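Local coordinates for nitrate transport protein (Xanthomonas axonopodis pv. citri, PDB 3KSX) that binds the sulfonate MOPS and probably captures alkanesulfonates in the periplasm for delivery to an ABC importer in the inner membrane, at residues W188-T193 with V264-A269; G212-S217 with Q230-L235; Q237-L242 with P272-Q277. All coordinates share one frame; numbering follows the deposited sequence.

Contact 1: residues W188-T193 with V264-A269; sequences WYSALT and VERTLA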
loop_
_atom_site.group_PDB
_atom_site.type_symbol
_atom_site.label_atom_id
_atom_site.label_comp_id
_atom_site.label_asym_id
_atom_site.label_seq_id
_atom_site.Cartn_x
_atom_site.Cartn_y
_atom_site.Cartn_z
ATOM N N TRP A 188 -10.142 -5.963 2.422
ATOM C CA TRP A 188 -11.195 -5.539 3.371
ATOM C C TRP A 188 -12.377 -4.918 2.616
ATOM O O TRP A 188 -13.509 -5.273 2.878
ATOM C CB TRP A 188 -10.653 -4.577 4.429
ATOM C CG TRP A 188 -9.319 -5.023 5.017
ATOM C CD1 TRP A 188 -8.031 -4.739 4.535
ATOM C CD2 TRP A 188 -9.139 -5.800 6.186
ATOM N NE1 TRP A 188 -7.089 -5.326 5.336
ATOM C CE2 TRP A 188 -7.731 -5.980 6.362
ATOM C CE3 TRP A 188 -10.015 -6.381 7.087
ATOM C CZ2 TRP A 188 -7.192 -6.697 7.439
ATOM C CZ3 TRP A 188 -9.475 -7.131 8.171
ATOM C CH2 TRP A 188 -8.077 -7.276 8.334
ATOM N N TYR A 189 -12.139 -4.022 1.657
ATOM C CA TYR A 189 -13.197 -3.527 0.786
ATOM C C TYR A 189 -14.086 -4.653 0.216
ATOM O O TYR A 189 -15.324 -4.686 0.391
ATOM C CB TYR A 189 -12.540 -2.715 -0.350
ATOM C CG TYR A 189 -13.401 -2.412 -1.489
ATOM C CD1 TYR A 189 -14.746 -2.052 -1.302
ATOM C CD2 TYR A 189 -12.881 -2.390 -2.774
ATOM C CE1 TYR A 189 -15.551 -1.755 -2.381
ATOM C CE2 TYR A 189 -13.655 -2.070 -3.847
ATOM C CZ TYR A 189 -15.005 -1.771 -3.655
ATOM O OH TYR A 189 -15.799 -1.453 -4.746
ATOM N N SER A 190 -13.455 -5.583 -0.455
ATOM C CA SER A 190 -14.282 -6.622 -1.138
ATOM C C SER A 190 -15.010 -7.492 -0.124
ATOM O O SER A 190 -16.187 -7.823 -0.340
ATOM C CB SER A 190 -13.416 -7.462 -2.071
ATOM O OG SER A 190 -12.897 -6.678 -3.163
ATOM N N ALA A 191 -14.312 -7.860 0.959
ATOM C CA ALA A 191 -14.809 -8.791 2.029
ATOM C C ALA A 191 -16.055 -8.188 2.686
ATOM O O ALA A 191 -17.100 -8.850 2.753
ATOM C CB ALA A 191 -13.675 -9.063 3.106
ATOM N N LEU A 192 -15.959 -6.925 3.120
ATOM C CA LEU A 192 -17.035 -6.272 3.874
ATOM C C LEU A 192 -18.229 -5.852 2.973
ATOM O O LEU A 192 -19.387 -5.836 3.392
ATOM C CB LEU A 192 -16.462 -5.063 4.629
ATOM C CG LEU A 192 -15.850 -5.338 6.001
ATOM C CD1 LEU A 192 -14.579 -6.122 5.939
ATOM C CD2 LEU A 192 -15.551 -4.023 6.738
ATOM N N THR A 193 -17.978 -5.498 1.723
ATOM C CA THR A 193 -19.061 -5.107 0.844
ATOM C C THR A 193 -19.787 -6.422 0.430
ATOM O O THR A 193 -21.038 -6.452 0.273
ATOM C CB THR A 193 -18.557 -4.253 -0.382
ATOM O OG1 THR A 193 -17.517 -4.960 -1.073
ATOM C CG2 THR A 193 -18.030 -2.931 0.110
ATOM N N VAL A 264 -11.751 -13.066 -3.115
ATOM C CA VAL A 264 -10.504 -12.961 -3.871
ATOM C C VAL A 264 -10.724 -12.558 -5.334
ATOM O O VAL A 264 -10.022 -11.694 -5.924
ATOM C CB VAL A 264 -9.708 -14.300 -3.798
ATOM C CG1 VAL A 264 -8.409 -14.148 -4.562
ATOM C CG2 VAL A 264 -9.419 -14.626 -2.405
ATOM N N GLU A 265 -11.687 -13.221 -5.951
ATOM C CA GLU A 265 -12.102 -12.860 -7.261
ATOM C C GLU A 265 -12.430 -11.363 -7.466
ATOM O O GLU A 265 -12.025 -10.749 -8.447
ATOM C CB GLU A 265 -13.380 -13.652 -7.506
ATOM C CG GLU A 265 -13.208 -14.790 -8.440
ATOM C CD GLU A 265 -13.826 -14.464 -9.768
ATOM O OE1 GLU A 265 -13.775 -13.258 -10.133
ATOM O OE2 GLU A 265 -14.399 -15.384 -10.417
ATOM N N ARG A 266 -13.251 -10.818 -6.567
ATOM C CA ARG A 266 -13.633 -9.398 -6.543
ATOM C C ARG A 266 -12.390 -8.539 -6.442
ATOM O O ARG A 266 -12.262 -7.573 -7.184
ATOM C CB ARG A 266 -14.624 -9.112 -5.374
ATOM C CG ARG A 266 -15.580 -7.926 -5.628
ATOM C CD ARG A 266 -16.845 -8.301 -6.486
ATOM N NE ARG A 266 -16.570 -9.299 -7.536
ATOM C CZ ARG A 266 -16.380 -9.054 -8.840
ATOM N NH1 ARG A 266 -16.436 -7.816 -9.341
ATOM N NH2 ARG A 266 -16.134 -10.081 -9.657
ATOM N N THR A 267 -11.431 -8.929 -5.592
ATOM C CA THR A 267 -10.216 -8.105 -5.452
ATOM C C THR A 267 -9.410 -8.026 -6.783
ATOM O O THR A 267 -8.806 -6.969 -7.098
ATOM C CB THR A 267 -9.306 -8.478 -4.268
ATOM O OG1 THR A 267 -8.557 -9.660 -4.588
ATOM C CG2 THR A 267 -10.053 -8.660 -2.905
ATOM N N LEU A 268 -9.421 -9.114 -7.576
ATOM C CA LEU A 268 -8.785 -9.111 -8.936
ATOM C C LEU A 268 -9.517 -8.301 -10.001
ATOM O O LEU A 268 -8.883 -7.655 -10.874
ATOM C CB LEU A 268 -8.534 -10.537 -9.458
ATOM C CG LEU A 268 -7.809 -11.516 -8.517
ATOM C CD1 LEU A 268 -7.382 -12.766 -9.297
ATOM C CD2 LEU A 268 -6.619 -10.866 -7.815
ATOM N N ALA A 269 -10.844 -8.287 -9.898
ATOM C CA ALA A 269 -11.667 -7.403 -10.724
ATOM C C ALA A 269 -11.342 -5.932 -10.516
ATOM O O ALA A 269 -11.539 -5.141 -11.426
ATOM C CB ALA A 269 -13.115 -7.640 -10.476
#
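S190 on the helix 188-194 sits against R266 and T267 on the helix 261-269. Between 188-193 and 264-269 the nearest CA atoms are those of S190 and R266, 6.1 Å apart. The tight part is small and buried. S190 OG lies 3.5 Å from the T267 methyl CG2, and S190 CB follows at 3.7 Å from the same CG2. On the R266 side, S190 OG meets R266 CB at 3.7 Å. No hydrogen bond crosses the interface. The S190 hydroxyl is hydrogen-bonded instead to D186, just before its own helix. Its oxygen makes no hydrogen bond to 264-269 and packs on the T267 methyl.

T267 is held by its own helix. Its hydroxyl OG1 bonds to V264 O at 2.8 Å, one turn back. V264 O also takes the N-H of L268, so it carries two donors. With OG1 between the backbone N and the carbonyl carbon (chi1 77°), CG2 falls beside the backbone N. This is the methyl presented to S190. D186 and P187 also touch T267.

The side beyond R266 is looser. Only the root of R266, CB and CG, meets S190. CG is anti to the backbone N (chi1 -152°), and the chain then bends at chi2 and chi3, carrying the guanidinium away from S190. There R266 NH2 is 4.0 Å from E265 OE1, a long salt bridge, and E265 OE1 has a second partner in R246. Nearby, Y189 stacks its ring on H270.

The helix 188-194 follows strand 181-185 of the second mixed sheet, while the helix 261-269 belongs to the helical layer of the other lobe. This is a lobe-to-lobe packing contact of a two-lobed periplasmic binding protein.

Contact 2: residues G212-S217 with Q230-L235; sequences GFFLSS and QVMGTL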
loop_
_atom_site.group_PDB
_atom_site.type_symbol
_atom_site.label_atom_id
_atom_site.label_comp_id
_atom_site.label_asym_id
_atom_site.label_seq_id
_atom_site.Cartn_x
_atom_site.Cartn_y
_atom_site.Cartn_z
ATOM N N GLY A 212 2.210 3.015 -5.665
ATOM C CA GLY A 212 2.982 2.661 -4.460
ATOM C C GLY A 212 4.448 2.474 -4.877
ATOM O O GLY A 212 4.813 2.684 -6.055
ATOM N N PHE A 213 5.267 1.982 -3.935
ATOM C CA PHE A 213 6.704 1.958 -4.177
ATOM C C PHE A 213 7.343 0.726 -3.567
ATOM O O PHE A 213 6.775 0.188 -2.595
ATOM C CB PHE A 213 7.338 3.267 -3.639
ATOM C CG PHE A 213 6.884 4.495 -4.366
ATOM C CD1 PHE A 213 7.321 4.718 -5.672
ATOM C CD2 PHE A 213 5.970 5.365 -3.824
ATOM C CE1 PHE A 213 6.916 5.825 -6.361
ATOM C CE2 PHE A 213 5.527 6.483 -4.532
ATOM C CZ PHE A 213 6.003 6.686 -5.837
ATOM N N PHE A 214 8.455 0.259 -4.152
ATOM C CA PHE A 214 9.429 -0.545 -3.421
ATOM C C PHE A 214 10.509 0.378 -2.813
ATOM O O PHE A 214 11.009 1.249 -3.521
ATOM C CB PHE A 214 9.963 -1.649 -4.315
ATOM C CG PHE A 214 9.125 -2.856 -4.225
ATOM C CD1 PHE A 214 7.910 -2.931 -4.950
ATOM C CD2 PHE A 214 9.436 -3.862 -3.299
ATOM C CE1 PHE A 214 7.034 -4.085 -4.797
ATOM C CE2 PHE A 214 8.630 -4.970 -3.152
ATOM C CZ PHE A 214 7.413 -5.083 -3.878
ATOM N N LEU A 215 10.726 0.275 -1.494
ATOM C CA LEU A 215 11.672 1.063 -0.687
ATOM C C LEU A 215 12.859 0.153 -0.302
ATOM O O LEU A 215 12.724 -1.041 -0.051
ATOM C CB LEU A 215 11.038 1.698 0.581
ATOM C CG LEU A 215 9.948 2.790 0.359
ATOM C CD1 LEU A 215 10.269 3.694 -0.895
ATOM C CD2 LEU A 215 8.566 2.130 0.121
ATOM N N SER A 216 14.029 0.739 -0.225
ATOM C CA SER A 216 15.182 -0.054 0.195
ATOM C C SER A 216 15.991 0.783 1.157
ATOM O O SER A 216 15.895 2.064 1.189
ATOM C CB SER A 216 16.038 -0.378 -1.034
ATOM O OG SER A 216 17.186 -1.171 -0.711
ATOM N N SER A 217 16.823 0.074 1.921
ATOM C CA SER A 217 17.908 0.629 2.669
ATOM C C SER A 217 18.867 1.271 1.658
ATOM O O SER A 217 19.109 0.691 0.589
ATOM C CB SER A 217 18.606 -0.557 3.413
ATOM O OG SER A 217 20.002 -0.348 3.608
ATOM N N GLN A 230 17.348 -6.999 -10.278
ATOM C CA GLN A 230 16.879 -8.336 -10.618
ATOM C C GLN A 230 15.753 -8.774 -9.736
ATOM O O GLN A 230 14.811 -9.407 -10.233
ATOM C CB GLN A 230 18.004 -9.339 -10.538
ATOM C CG GLN A 230 18.851 -9.263 -11.793
ATOM C CD GLN A 230 20.282 -9.516 -11.493
ATOM O OE1 GLN A 230 20.617 -10.422 -10.715
ATOM N NE2 GLN A 230 21.161 -8.695 -12.070
ATOM N N VAL A 231 15.807 -8.448 -8.429
ATOM C CA VAL A 231 14.678 -8.686 -7.510
ATOM C C VAL A 231 13.393 -8.041 -8.050
ATOM O O VAL A 231 12.354 -8.723 -8.159
ATOM C CB VAL A 231 15.005 -8.193 -6.073
ATOM C CG1 VAL A 231 13.788 -8.275 -5.187
ATOM C CG2 VAL A 231 16.138 -9.074 -5.431
ATOM N N MET A 232 13.487 -6.753 -8.388
ATOM C CA MET A 232 12.342 -5.992 -8.918
ATOM C C MET A 232 11.859 -6.674 -10.167
ATOM O O MET A 232 10.656 -6.827 -10.350
ATOM C CB MET A 232 12.677 -4.582 -9.349
ATOM C CG MET A 232 13.165 -3.599 -8.277
ATOM S SD MET A 232 11.889 -3.358 -7.048
ATOM C CE MET A 232 12.264 -4.572 -5.746
ATOM N N GLY A 233 12.799 -7.094 -11.028
ATOM C CA GLY A 233 12.438 -7.916 -12.220
ATOM C C GLY A 233 11.556 -9.113 -11.948
ATOM O O GLY A 233 10.626 -9.378 -12.677
ATOM N N THR A 234 11.866 -9.859 -10.894
ATOM C CA THR A 234 11.149 -11.067 -10.553
ATOM C C THR A 234 9.811 -10.709 -9.914
ATOM O O THR A 234 8.788 -11.378 -10.140
ATOM C CB THR A 234 12.037 -11.988 -9.615
ATOM O OG1 THR A 234 13.206 -12.335 -10.325
ATOM C CG2 THR A 234 11.355 -13.284 -9.221
ATOM N N LEU A 235 9.779 -9.627 -9.151
ATOM C CA LEU A 235 8.509 -9.230 -8.578
ATOM C C LEU A 235 7.573 -8.666 -9.669
ATOM O O LEU A 235 6.323 -8.722 -9.545
ATOM C CB LEU A 235 8.738 -8.226 -7.440
ATOM C CG LEU A 235 9.532 -8.753 -6.246
ATOM C CD1 LEU A 235 9.534 -7.719 -5.194
ATOM C CD2 LEU A 235 8.837 -10.037 -5.721
#
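F214 lies against M232 at the root of its ring and against L235 at the far end. The M232 sulfur SD is 3.8 Å from F214 CB and 4.0 Å from F214 CG. The methyl CE of M232 lies 3.8 Å from F214 CD2, oblique to the ring. SD stands 4.8 Å from the ring centroid, 39° off the ring normal, so this Met-aromatic contact is oblique too. The M232 chain leaves with CG beside the backbone N (chi1 -63°) and bends again at chi2 and chi3. These bends bring its thioether to F214, and the two side chains lie alongside each other, pointing opposite ways.

L235, nearly one turn further along the helix, meets the far end of the ring. Its CD1 is 3.5 Å from F214 CE2 and almost as near to CZ, again at an oblique angle to the ring. All three side chains are buried, and the contact is wholly apolar. V276 touches both F214 and M232, and V103 and V106 of the neighbouring strand border F214 as well.

Strand 212-217 runs antiparallel to both of its neighbours, 82-86 and 100-106. Helix 225-244 packs on one face of this mixed sheet. The strand order is 2-1-3-5-4, the topology of type II periplasmic binding proteins, in which the chain returns from the second lobe to place this strand.

Contact 3: residues Q237-L242 with P272-Q277; sequences QADGLL and PPASVQ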
loop_
_atom_site.group_PDB
_atom_site.type_symbol
_atom_site.label_atom_id
_atom_site.label_comp_id
_atom_site.label_asym_id
_atom_site.label_seq_id
_atom_site.Cartn_x
_atom_site.Cartn_y
_atom_site.Cartn_z
ATOM N N GLN A 237 7.354 -9.811 -12.618
ATOM C CA GLN A 237 6.745 -10.998 -13.183
ATOM C C GLN A 237 5.619 -11.580 -12.309
ATOM O O GLN A 237 4.535 -11.939 -12.836
ATOM C CB GLN A 237 7.809 -12.067 -13.456
ATOM C CG GLN A 237 8.805 -11.700 -14.577
ATOM C CD GLN A 237 8.118 -11.194 -15.848
ATOM O OE1 GLN A 237 7.285 -11.907 -16.452
ATOM N NE2 GLN A 237 8.459 -9.956 -16.264
ATOM N N ALA A 238 5.835 -11.653 -10.998
ATOM C CA ALA A 238 4.796 -12.167 -10.044
ATOM C C ALA A 238 3.408 -11.502 -10.264
ATOM O O ALA A 238 2.318 -12.182 -10.198
ATOM C CB ALA A 238 5.236 -11.918 -8.560
ATOM N N ASP A 239 3.441 -10.175 -10.519
ATOM C CA ASP A 239 2.204 -9.424 -10.687
ATOM C C ASP A 239 1.400 -10.003 -11.845
ATOM O O ASP A 239 0.162 -9.980 -11.828
ATOM C CB ASP A 239 2.440 -7.944 -10.945
ATOM C CG ASP A 239 1.118 -7.167 -10.959
ATOM O OD1 ASP A 239 0.520 -6.974 -9.874
ATOM O OD2 ASP A 239 0.641 -6.808 -12.060
ATOM N N GLY A 240 2.132 -10.498 -12.844
ATOM C CA GLY A 240 1.543 -11.054 -14.058
ATOM C C GLY A 240 0.729 -12.278 -13.735
ATOM O O GLY A 240 -0.246 -12.541 -14.391
ATOM N N LEU A 241 1.119 -13.015 -12.700
ATOM C CA LEU A 241 0.326 -14.166 -12.209
ATOM C C LEU A 241 -1.191 -13.972 -12.047
ATOM O O LEU A 241 -1.995 -14.882 -12.296
ATOM C CB LEU A 241 0.897 -14.637 -10.868
ATOM C CG LEU A 241 2.250 -15.346 -11.017
ATOM C CD1 LEU A 241 2.664 -16.072 -9.754
ATOM C CD2 LEU A 241 2.184 -16.305 -12.228
ATOM N N LEU A 242 -1.577 -12.805 -11.570
ATOM C CA LEU A 242 -2.991 -12.476 -11.383
ATOM C C LEU A 242 -3.807 -12.451 -12.673
ATOM O O LEU A 242 -5.033 -12.627 -12.633
ATOM C CB LEU A 242 -3.118 -11.113 -10.687
ATOM C CG LEU A 242 -2.452 -10.922 -9.325
ATOM C CD1 LEU A 242 -2.455 -9.420 -8.958
ATOM C CD2 LEU A 242 -3.105 -11.792 -8.288
ATOM N N PRO A 272 -6.208 -3.218 -12.289
ATOM C CA PRO A 272 -5.605 -3.379 -13.654
ATOM C C PRO A 272 -4.239 -4.022 -13.444
ATOM O O PRO A 272 -3.799 -4.039 -12.303
ATOM C CB PRO A 272 -5.438 -1.924 -14.150
ATOM C CG PRO A 272 -5.376 -1.051 -12.869
ATOM C CD PRO A 272 -6.078 -1.837 -11.755
ATOM N N PRO A 273 -3.553 -4.531 -14.503
ATOM C CA PRO A 273 -2.106 -4.858 -14.250
ATOM C C PRO A 273 -1.323 -3.746 -13.518
ATOM O O PRO A 273 -1.622 -2.533 -13.725
ATOM C CB PRO A 273 -1.547 -5.089 -15.652
ATOM C CG PRO A 273 -2.755 -5.705 -16.392
ATOM C CD PRO A 273 -4.007 -4.998 -15.825
ATOM N N ALA A 274 -0.379 -4.141 -12.649
ATOM C CA ALA A 274 0.410 -3.190 -11.817
ATOM C C ALA A 274 1.793 -3.724 -11.401
ATOM O O ALA A 274 2.065 -3.904 -10.194
ATOM C CB ALA A 274 -0.380 -2.712 -10.557
ATOM N N SER A 275 2.651 -3.982 -12.393
ATOM C CA SER A 275 3.979 -4.547 -12.171
ATOM C C SER A 275 4.963 -3.488 -11.644
ATOM O O SER A 275 4.910 -2.303 -12.037
ATOM C CB SER A 275 4.476 -5.173 -13.481
ATOM O OG SER A 275 4.356 -4.245 -14.534
ATOM N N VAL A 276 5.868 -3.885 -10.770
ATOM C CA VAL A 276 6.889 -2.954 -10.290
ATOM C C VAL A 276 7.814 -2.623 -11.455
ATOM O O VAL A 276 8.209 -3.509 -12.183
ATOM C CB VAL A 276 7.613 -3.443 -9.024
ATOM C CG1 VAL A 276 8.329 -4.740 -9.260
ATOM C CG2 VAL A 276 8.605 -2.342 -8.521
ATOM N N GLN A 277 8.046 -1.340 -11.686
ATOM C CA GLN A 277 9.020 -0.867 -12.710
ATOM C C GLN A 277 9.736 0.368 -12.203
ATOM O O GLN A 277 9.425 0.876 -11.063
ATOM C CB GLN A 277 8.285 -0.529 -13.949
ATOM C CG GLN A 277 6.954 0.154 -13.631
ATOM C CD GLN A 277 6.002 0.089 -14.806
ATOM O OE1 GLN A 277 5.127 -0.784 -14.885
ATOM N NE2 GLN A 277 6.142 1.037 -15.708
#
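In the lobe of this periplasmic binding protein built on the sheet with strand 212-217, the loop between helices 261-269 and 281-296 meets the long helix 225-244 through D239 and A274. The loop is irregular, and the D239 carboxylate accepts one of its backbone N-H groups. The backbones are close here, with the D239 and S275 CA atoms 5.4 Å apart.

A274 N donates to D239 OD2 at 2.9 Å, with an N-H...O angle of 162°. The bond is fairly straight, but the donor comes from above the carboxylate plane, 39° out of it. CG of D239 is anti to the backbone N (chi1 -174°), which sends the carboxylate out from the helix toward the loop. The group then lies against the backbone of A274, with its CG 3.5 Å from the A274 carbonyl carbon. One hydrogen bond across the contact meets OD2 of this buried carboxylate. The other oxygen, OD1, has a long, weak ion pair with R271, just before the loop segment. This positive neighbour would probably favour the charged form of the acid.

Further along the loop, S275 rests against the same side chain, its CA 3.9 Å from D239 CB. V276 is tied to the same helix separately, by a bond from the N236 side-chain amide to V276 O. P107 touches A274 from another loop. The carboxylate also brings two acceptors near each other, for D239 OD1 lies 3.5 Å from A274 O with no hydrogen bond between them.

In the fold
Contacts 2 and 3 are neighbours, with centres about 12 Å apart, and share helix 225-244. V276 joins them: its CG2 is 3.7 Å from F214 CD1. Contact 1 lies further off, its centre about 18 Å from contact 3 and 25 Å from contact 2. It still touches contact 3, where L268 CD2 meets L242 CD2 at 3.7 Å. Along the chain, both segments of contact 2 fall between those of contact 1, contact 3 opens after contact 2 closes, and contacts 1 and 3 alternate. Contacts 2 and 3 pack the sheet, helix and loop of one lobe; contact 1 ties that lobe to the other.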